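Local coordinates for chitin oligosaccahride binding protein NagB1 (Paenibacillus sp. FPU-7, PDB 7EHP) that binds short chitin oligosaccharides such as N,N'-diacetylchitobiose and probably hands them to an ABC transporter as its extracellular solute-binding protein, at residues E55-G59 against G80-E84; Q229-R233 against A248-D252. One frame throughout, in Å; residues are numbered along the deposited sequence.

Overall arrangement
Both contacts fasten an irregular segment to the last turn of a helix through an arginine bonded to backbone carbonyl oxygen, but the roles are swapped: in contact 1 the arginine belongs to the loop and the carbonyls to the helix end, in contact 2 the helix supplies the arginine and the loop the carbonyl. They lie on opposite sides of the chain's centre, about 36 Å between their centres and about 23 Å between nearest atoms, and do not touch. Contact 1 is partly buried, its centre about 23 Å from the centre of the chain. Contact 2 is buried and lies near the bound glycan, with the side chain of Gln229 about 7 Å from an N-acetylglucosamine unit.

Contact 1 (E55-G59 against G80-E84); sequences EMAAG and GRLLE
The guanidinium of Arg81 has CA of Gly59 over one face, 3.6 Å above its plane and centred on it, while the carbonyl oxygens of Met56 and Ala57 lie at its edge. NE of Arg81 gives the main bond, 2.8 Å to Met56 O; the donor sits in the carbonyl plane, though the oxygen is tilted 29° out of the guanidinium plane. NH2 adds two weak bonds, to the same Met56 O and to Ala57 O, so the group straddles the two carbonyls. A lysine in its place, with no flat group to lie against Gly59, would probably not span the carbonyls of Met56 and Ala57 in the same way, leaving one of them without its mate. Further back, Arg81 and Met56 run past each other in opposite directions, SD of Met56 3.5 Å from Arg81 CB. Met56 bends at chi2 (-63°), and its CE reaches CD2 of Leu82 at 3.7 Å, beside Phe65 and Tyr76. Gly59, with positive phi, ends helix 44-58, its N weakly bonded to Met56 O and Asn60 N bonded to Glu55 O: a Schellman C-cap whose last-turn carbonyls also accept bonds from an arginine of the loop between helices 71-78 and 86-92.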
ATOM      1  N   GLU A  55      14.135  11.792  11.172  1.00 29.57           N
ATOM      2  CA  GLU A  55      15.476  11.851  10.589  1.00 28.99           C
ATOM      3  C   GLU A  55      15.551  12.871   9.465  1.00 27.55           C
ATOM      4  O   GLU A  55      16.559  13.569   9.316  1.00 34.93           O
ATOM      5  CB  GLU A  55      15.889  10.465  10.092  1.00 26.14           C
ATOM      6  CG  GLU A  55      15.909   9.431  11.203  1.00 25.16           C
ATOM      7  CD  GLU A  55      15.952   8.004  10.700  1.00 25.73           C
ATOM      8  OE1 GLU A  55      16.590   7.178  11.381  1.00 25.01           O
ATOM      9  OE2 GLU A  55      15.343   7.700   9.646  1.00 21.80           O
ATOM     10  N   MET A  56      14.498  12.979   8.661  1.00 23.90           N
ATOM     11  CA  MET A  56      14.501  13.975   7.596  1.00 25.08           C
ATOM     12  C   MET A  56      14.542  15.387   8.166  1.00 35.10           C
ATOM     13  O   MET A  56      15.258  16.251   7.649  1.00 34.69           O
ATOM     14  CB  MET A  56      13.277  13.792   6.697  1.00 30.57           C
ATOM     15  CG  MET A  56      13.384  12.619   5.733  1.00 26.17           C
ATOM     16  SD  MET A  56      14.738  12.796   4.536  1.00 25.24           S
ATOM     17  CE  MET A  56      14.567  11.271   3.613  1.00 20.10           C
ATOM     18  N   ALA A  57      13.795  15.640   9.239  1.00 33.60           N
ATOM     19  CA  ALA A  57      13.772  16.988   9.796  1.00 32.07           C
ATOM     20  C   ALA A  57      15.129  17.372  10.369  1.00 32.68           C
ATOM     21  O   ALA A  57      15.556  18.525  10.245  1.00 35.94           O
ATOM     22  CB  ALA A  57      12.694  17.099  10.868  1.00 26.15           C
ATOM     23  N   ALA A  58      15.806  16.423  11.019  1.00 35.37           N
ATOM     24  CA  ALA A  58      17.124  16.654  11.595  1.00 35.76           C
ATOM     25  C   ALA A  58      18.231  16.626  10.553  1.00 36.10           C
ATOM     26  O   ALA A  58      19.359  17.036  10.856  1.00 37.70           O
ATOM     27  CB  ALA A  58      17.411  15.613  12.680  1.00 34.33           C
ATOM     28  N   GLY A  59      17.938  16.145   9.346  1.00 33.62           N
ATOM     29  CA  GLY A  59      18.911  16.091   8.278  1.00 34.67           C
ATOM     30  C   GLY A  59      19.848  14.905   8.293  1.00 33.71           C
ATOM     31  O   GLY A  59      20.891  14.959   7.635  1.00 36.76           O
ATOM     32  N   GLY A  80      15.207  19.644   0.476  1.00 31.48           N
ATOM     33  CA  GLY A  80      16.556  19.386  -0.020  1.00 39.22           C
ATOM     34  C   GLY A  80      17.192  18.095   0.447  1.00 34.40           C
ATOM     35  O   GLY A  80      18.420  17.982   0.441  1.00 29.68           O
ATOM     36  N   ARG A  81      16.393  17.102   0.836  1.00 30.91           N
ATOM     37  CA  ARG A  81      16.923  15.904   1.477  1.00 32.81           C
ATOM     38  C   ARG A  81      17.194  14.757   0.515  1.00 25.19           C
ATOM     39  O   ARG A  81      17.871  13.797   0.903  1.00 25.52           O
ATOM     40  CB  ARG A  81      15.954  15.406   2.558  1.00 27.99           C
ATOM     41  CG  ARG A  81      15.616  16.433   3.611  1.00 31.04           C
ATOM     42  CD  ARG A  81      16.863  16.971   4.299  1.00 36.02           C
ATOM     43  NE  ARG A  81      16.515  17.592   5.572  1.00 36.91           N
ATOM     44  CZ  ARG A  81      17.246  18.511   6.194  1.00 42.45           C
ATOM     45  NH1 ARG A  81      18.388  18.936   5.661  1.00 40.92           N
ATOM     46  NH2 ARG A  81      16.828  19.011   7.352  1.00 43.72           N
ATOM     47  N   LEU A  82      16.679  14.814  -0.707  1.00 24.50           N
ATOM     48  CA  LEU A  82      16.637  13.646  -1.575  1.00 27.54           C
ATOM     49  C   LEU A  82      17.551  13.853  -2.762  1.00 31.00           C
ATOM     50  O   LEU A  82      17.471  14.885  -3.436  1.00 27.01           O
ATOM     51  CB  LEU A  82      15.228  13.362  -2.093  1.00 22.34           C
ATOM     52  CG  LEU A  82      14.087  13.032  -1.126  1.00 22.93           C
ATOM     53  CD1 LEU A  82      12.900  12.557  -1.943  1.00 23.03           C
ATOM     54  CD2 LEU A  82      14.447  12.003  -0.056  1.00 19.26           C
ATOM     55  N   LEU A  83      18.374  12.848  -3.039  1.00 29.77           N
ATOM     56  CA  LEU A  83      19.217  12.855  -4.226  1.00 29.82           C
ATOM     57  C   LEU A  83      18.368  12.808  -5.491  1.00 28.45           C
ATOM     58  O   LEU A  83      17.466  11.972  -5.610  1.00 25.74           O
ATOM     59  CB  LEU A  83      20.149  11.655  -4.183  1.00 32.48           C
ATOM     60  CG  LEU A  83      21.248  11.568  -5.228  1.00 34.45           C
ATOM     61  CD1 LEU A  83      22.215  12.757  -5.070  1.00 32.46           C
ATOM     62  CD2 LEU A  83      21.933  10.215  -5.049  1.00 29.55           C
ATOM     63  N   GLU A  84      18.650  13.704  -6.435  1.00 29.12           N
ATOM     64  CA  GLU A  84      17.983  13.676  -7.732  1.00 29.84           C
ATOM     65  C   GLU A  84      18.600  12.589  -8.602  1.00 32.50           C
ATOM     66  O   GLU A  84      19.824  12.460  -8.674  1.00 34.87           O
ATOM     67  CB  GLU A  84      18.085  15.038  -8.415  1.00 29.49           C
ATOM     68  CG  GLU A  84      16.930  15.355  -9.350  1.00 31.12           C
ATOM     69  CD  GLU A  84      17.096  14.700 -10.698  1.00 33.89           C
ATOM     70  OE1 GLU A  84      18.260  14.472 -11.100  1.00 33.77           O
ATOM     71  OE2 GLU A  84      16.075  14.418 -11.366  1.00 31.09           O
TER

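Contact 2 (Q229-R233 against A248-D252); sequences QYAFR and AALVD
Arg233 and Leu250 bring the two backbones closest, CA to CA 5.8 Å, where the last turn of helix 225-233 meets the irregular chain that follows strand 237-243. In this periplasmic-binding-protein fold the contact joins a helix to the loop beyond the next strand, and Met240 of that strand touches Gln229, Phe232 and Leu250.

The apolar part centres on CD2 of Leu250. It meets Phe232 at the ring edge, near the ring plane, with CD2 of Leu250 4.1 Å from CD2 of Phe232, and the two side chains cross at about a right angle. CD2 of Leu250 also lies 4.0 Å from CB of Arg233. Phe232 sets its ring here with CG anti to the backbone N (chi1 -179°), and Phe123 of strand 109-125 touches both Phe232 and Leu250.

Gln229 packs against the loop through its side-chain oxygen: OE1 of Gln229 lies 3.5 Å from CB of Ala249. Its amide is fixed at both ends by partners beyond the two segments: NE2 bonds Asp242 and OE1 accepts from Arg11. With both polar atoms engaged, the buried amide has little freedom to flip.

Arg233 leaves the helix with an unusual chi1 of 91°, then runs extended from CG to NE. CD1 of Tyr230 stands 3.5 Å above one face of the Arg233 guanidinium, offset toward its rim. NH1 also forms a salt bridge with Asp13, so one nitrogen ties the helix to the side-chain carboxylate of Asp13 and to the loop. The bond to the loop runs from NH1 of Arg233 to the backbone O of Ala249, 2.8 Å long with an N-H...O angle of 149°, the oxygen lying in the guanidinium plane.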
ATOM      1  N   GLN A 229      -4.326 -11.260   7.960  1.00 11.77           N
ATOM      2  CA  GLN A 229      -3.789 -12.198   6.989  1.00 15.69           C
ATOM      3  C   GLN A 229      -3.772 -13.611   7.551  1.00 15.44           C
ATOM      4  O   GLN A 229      -4.021 -14.578   6.821  1.00 17.92           O
ATOM      5  CB  GLN A 229      -2.392 -11.741   6.560  1.00 12.23           C
ATOM      6  CG  GLN A 229      -2.450 -10.400   5.806  1.00 14.92           C
ATOM      7  CD  GLN A 229      -1.092  -9.805   5.484  1.00 15.75           C
ATOM      8  OE1 GLN A 229      -0.051 -10.319   5.897  1.00 20.34           O
ATOM      9  NE2 GLN A 229      -1.094  -8.722   4.720  1.00 15.27           N
ATOM     10  N   TYR A 230      -3.506 -13.758   8.853  1.00 15.02           N
ATOM     11  CA  TYR A 230      -3.662 -15.073   9.461  1.00 16.25           C
ATOM     12  C   TYR A 230      -5.086 -15.583   9.263  1.00 20.19           C
ATOM     13  O   TYR A 230      -5.295 -16.701   8.774  1.00 19.80           O
ATOM     14  CB  TYR A 230      -3.334 -15.028  10.952  1.00 18.95           C
ATOM     15  CG  TYR A 230      -1.966 -14.525  11.364  1.00 18.32           C
ATOM     16  CD1 TYR A 230      -0.857 -14.594  10.516  1.00 19.02           C
ATOM     17  CD2 TYR A 230      -1.783 -14.007  12.645  1.00 19.04           C
ATOM     18  CE1 TYR A 230       0.413 -14.128  10.957  1.00 18.65           C
ATOM     19  CE2 TYR A 230      -0.546 -13.538  13.079  1.00 19.11           C
ATOM     20  CZ  TYR A 230       0.542 -13.598  12.248  1.00 19.27           C
ATOM     21  OH  TYR A 230       1.733 -13.127  12.744  1.00 15.40           O
ATOM     22  N   ALA A 231      -6.083 -14.762   9.631  1.00 14.42           N
ATOM     23  CA  ALA A 231      -7.473 -15.215   9.595  1.00 16.63           C
ATOM     24  C   ALA A 231      -7.859 -15.665   8.202  1.00 19.56           C
ATOM     25  O   ALA A 231      -8.461 -16.730   8.026  1.00 21.57           O
ATOM     26  CB  ALA A 231      -8.419 -14.111  10.077  1.00 16.25           C
ATOM     27  N   PHE A 232      -7.494 -14.872   7.187  1.00 20.32           N
ATOM     28  CA  PHE A 232      -7.821 -15.243   5.818  1.00 16.98           C
ATOM     29  C   PHE A 232      -7.083 -16.508   5.385  1.00 21.80           C
ATOM     30  O   PHE A 232      -7.684 -17.432   4.823  1.00 19.46           O
ATOM     31  CB  PHE A 232      -7.505 -14.090   4.872  1.00 17.52           C
ATOM     32  CG  PHE A 232      -7.844 -14.385   3.449  1.00 17.72           C
ATOM     33  CD1 PHE A 232      -9.178 -14.554   3.066  1.00 19.50           C
ATOM     34  CD2 PHE A 232      -6.841 -14.525   2.497  1.00 14.12           C
ATOM     35  CE1 PHE A 232      -9.509 -14.842   1.755  1.00 17.48           C
ATOM     36  CE2 PHE A 232      -7.151 -14.820   1.184  1.00 17.12           C
ATOM     37  CZ  PHE A 232      -8.500 -14.972   0.805  1.00 21.49           C
ATOM     38  N   ARG A 233      -5.767 -16.565   5.602  1.00 24.21           N
ATOM     39  CA  ARG A 233      -5.035 -17.707   5.065  1.00 23.28           C
ATOM     40  C   ARG A 233      -5.335 -18.992   5.833  1.00 20.32           C
ATOM     41  O   ARG A 233      -5.171 -20.089   5.284  1.00 26.32           O
ATOM     42  CB  ARG A 233      -3.529 -17.414   5.040  1.00 27.19           C
ATOM     43  CG  ARG A 233      -2.754 -17.824   6.274  1.00 27.62           C
ATOM     44  CD  ARG A 233      -1.294 -17.350   6.172  1.00 28.68           C
ATOM     45  NE  ARG A 233      -0.581 -17.551   7.430  1.00 32.21           N
ATOM     46  CZ  ARG A 233       0.472 -16.841   7.820  1.00 26.41           C
ATOM     47  NH1 ARG A 233       0.947 -15.860   7.055  1.00 20.89           N
ATOM     48  NH2 ARG A 233       1.038 -17.105   8.985  1.00 25.70           N
ATOM     49  N   ALA A 248       2.769 -11.976  -0.381  1.00 21.00           N
ATOM     50  CA  ALA A 248       4.038 -12.412   0.186  1.00 24.10           C
ATOM     51  C   ALA A 248       3.855 -13.174   1.491  1.00 30.75           C
ATOM     52  O   ALA A 248       4.804 -13.841   1.942  1.00 18.82           O
ATOM     53  CB  ALA A 248       4.961 -11.208   0.404  1.00 23.54           C
ATOM     54  N   ALA A 249       2.657 -13.109   2.091  1.00 25.09           N
ATOM     55  CA  ALA A 249       2.362 -13.748   3.367  1.00 20.95           C
ATOM     56  C   ALA A 249       1.190 -14.721   3.293  1.00 28.80           C
ATOM     57  O   ALA A 249       0.660 -15.115   4.340  1.00 30.02           O
ATOM     58  CB  ALA A 249       2.087 -12.685   4.434  1.00 23.27           C
ATOM     59  N   LEU A 250       0.787 -15.152   2.098  1.00 27.08           N
ATOM     60  CA  LEU A 250      -0.516 -15.785   1.943  1.00 39.33           C
ATOM     61  C   LEU A 250      -0.476 -17.235   1.487  1.00 51.99           C
ATOM     62  O   LEU A 250      -1.208 -18.059   2.050  1.00 48.92           O
ATOM     63  CB  LEU A 250      -1.374 -14.979   0.957  1.00 35.50           C
ATOM     64  CG  LEU A 250      -2.081 -13.774   1.559  1.00 23.00           C
ATOM     65  CD1 LEU A 250      -3.020 -13.208   0.528  1.00 25.84           C
ATOM     66  CD2 LEU A 250      -2.822 -14.117   2.828  1.00 24.49           C
ATOM     67  N   VAL A 251       0.314 -17.582   0.466  1.00 64.36           N
ATOM     68  CA  VAL A 251      -0.053 -18.740  -0.353  1.00 67.26           C
ATOM     69  C   VAL A 251       1.090 -19.737  -0.598  1.00 73.44           C
ATOM     70  O   VAL A 251       1.366 -20.128  -1.741  1.00 70.07           O
ATOM     71  CB  VAL A 251      -0.670 -18.221  -1.677  1.00 55.28           C
ATOM     72  CG1 VAL A 251       0.312 -17.337  -2.473  1.00 45.25           C
ATOM     73  CG2 VAL A 251      -1.238 -19.339  -2.501  1.00 55.49           C
ATOM     74  N   ASP A 252       1.737 -20.210   0.468  1.00 73.44           N
ATOM     75  CA  ASP A 252       2.744 -21.246   0.256  1.00 77.58           C
ATOM     76  C   ASP A 252       3.004 -22.035   1.532  1.00 77.15           C
ATOM     77  O   ASP A 252       2.809 -21.535   2.645  1.00 72.55           O
ATOM     78  CB  ASP A 252       4.063 -20.662  -0.269  1.00 79.01           C
ATOM     79  CG  ASP A 252       4.890 -21.686  -1.044  1.00 74.43           C
ATOM     80  OD1 ASP A 252       4.392 -22.810  -1.271  1.00 74.09           O
ATOM     81  OD2 ASP A 252       6.036 -21.367  -1.427  1.00 72.12           O
TER